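Local coordinates for ATPase BagA (Mycobacterium tuberculosis H37Rv, PDB 6BS3), which hydrolyses ATP as one subunit of the heterodimeric BagAB complex, an activity required for resistance to nitric oxide and to elevated glycerol, at residues A[196-199]-A[200-203]. Sequence-based numbering, arbitrary orientation.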
loop_
_atom_site.group_PDB
_atom_site.type_symbol
_atom_site.label_atom_id
_atom_site.label_comp_id
_atom_site.label_asym_id
_atom_site.label_seq_id
_atom_site.Cartn_x
_atom_site.Cartn_y
_atom_site.Cartn_z
ATOM N N VAL A 196 -6.627 17.772 -21.272
ATOM C CA VAL A 196 -7.174 16.598 -21.968
ATOM C C VAL A 196 -6.321 16.278 -23.206
ATOM O O VAL A 196 -5.960 15.117 -23.401
ATOM C CB VAL A 196 -8.668 16.798 -22.364
ATOM C CG1 VAL A 196 -9.120 15.794 -23.425
ATOM C CG2 VAL A 196 -9.574 16.724 -21.149
ATOM N N LYS A 197 -6.028 17.311 -24.045
ATOM C CA LYS A 197 -5.234 17.192 -25.275
ATOM C C LYS A 197 -3.844 16.654 -24.965
ATOM O O LYS A 197 -3.386 15.750 -25.656
ATOM C CB LYS A 197 -5.122 18.548 -25.992
ATOM C CG LYS A 197 -6.073 18.700 -27.160
ATOM C CD LYS A 197 -6.170 20.154 -27.618
ATOM C CE LYS A 197 -7.459 20.804 -27.169
ATOM N NZ LYS A 197 -7.435 22.282 -27.329
ATOM N N LEU A 198 -3.176 17.213 -23.921
ATOM C CA LEU A 198 -1.843 16.786 -23.502
ATOM C C LEU A 198 -1.854 15.325 -23.061
ATOM O O LEU A 198 -1.053 14.543 -23.574
ATOM C CB LEU A 198 -1.252 17.703 -22.407
ATOM C CG LEU A 198 0.070 17.223 -21.747
ATOM C CD1 LEU A 198 1.215 17.157 -22.751
ATOM C CD2 LEU A 198 0.467 18.110 -20.607
ATOM N N LEU A 199 -2.773 14.960 -22.139
ATOM C CA LEU A 199 -2.892 13.597 -21.590
ATOM C C LEU A 199 -3.128 12.517 -22.635
ATOM O O LEU A 199 -2.533 11.455 -22.532
ATOM C CB LEU A 199 -3.960 13.507 -20.497
ATOM C CG LEU A 199 -3.692 14.290 -19.214
ATOM C CD1 LEU A 199 -4.916 14.279 -18.312
ATOM C CD2 LEU A 199 -2.428 13.780 -18.489
ATOM N N HIS A 200 -3.953 12.808 -23.649
ATOM C CA HIS A 200 -4.315 11.882 -24.730
ATOM C C HIS A 200 -3.292 11.836 -25.904
ATOM O O HIS A 200 -3.372 10.933 -26.733
ATOM C CB HIS A 200 -5.751 12.181 -25.227
ATOM C CG HIS A 200 -6.769 11.754 -24.219
ATOM N ND1 HIS A 200 -7.057 12.537 -23.103
ATOM C CD2 HIS A 200 -7.456 10.593 -24.121
ATOM C CE1 HIS A 200 -7.915 11.839 -22.380
ATOM N NE2 HIS A 200 -8.188 10.663 -22.949
ATOM N N SER A 201 -2.291 12.734 -25.918
ATOM C CA SER A 201 -1.290 12.779 -26.982
ATOM C C SER A 201 -0.105 11.819 -26.796
ATOM O O SER A 201 0.035 11.173 -25.753
ATOM C CB SER A 201 -0.784 14.206 -27.180
ATOM O OG SER A 201 0.146 14.549 -26.168
ATOM N N ASN A 202 0.768 11.780 -27.831
ATOM C CA ASN A 202 2.027 11.042 -27.916
ATOM C C ASN A 202 3.125 11.719 -27.066
ATOM O O ASN A 202 4.249 11.226 -27.020
ATOM C CB ASN A 202 2.468 10.872 -29.398
ATOM C CG ASN A 202 2.855 12.131 -30.176
ATOM O OD1 ASN A 202 3.091 13.228 -29.641
ATOM N ND2 ASN A 202 2.957 11.986 -31.489
ATOM N N GLN A 203 2.793 12.852 -26.401
ATOM C CA GLN A 203 3.677 13.598 -25.486
ATOM C C GLN A 203 3.576 13.017 -24.072
ATOM O O GLN A 203 4.347 13.402 -23.195
ATOM C CB GLN A 203 3.265 15.081 -25.436
ATOM C CG GLN A 203 3.458 15.835 -26.740
ATOM C CD GLN A 203 4.872 16.312 -26.878
ATOM O OE1 GLN A 203 5.761 15.576 -27.326
ATOM N NE2 GLN A 203 5.102 17.555 -26.476
#
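With chi1 at -72°, H200 sets its imidazole beside its own backbone N and brings ND1 within bonding distance of V196 O, while chi1 of 78° in S201 places OG between backbone N and carbonyl carbon, within bonding distance of L198 O and only modestly tilted from its plane. The two side chains illustrate how, at the end of a helix, side chains can add a second donor to carbonyls that already hold a backbone amide. V196 O takes the usual helical bond from H200 N at 3.1 Å. A second bond to V196 O, 2.8 Å long, comes from H200 ND1; the donors arrive from opposite faces of the carbonyl plane. Because the oxygen sits at the ring edge, only 8° out of the imidazole plane, this bond fixes the ring's rotation, with ND1 as donor. NE2 is bonded to M230 O, and two partners that can only accept would be consistent with a doubly protonated, positively charged ring. L198 O is likewise shared: S201 OG donates to it over 2.9 Å, and S201 N reaches it at 3.2 Å from the same face, well above the plane. T204 OG1 adds a further bond to this oxygen. S201 OG accepts in turn from Q203 N at 3.2 Å, which carries the grip into the loop. Apolar contact is slight: L198 CD1 lies 4.0 Å from Q203 CB, the side chains crossing at about a right angle. V196 CG1 lies beside the imidazole nitrogen ND1. The ST turn of S201 to Q203 follows helix 188-200 and leads into strand 204-210 of the central P-loop NTPase sheet, away from the nucleotide site.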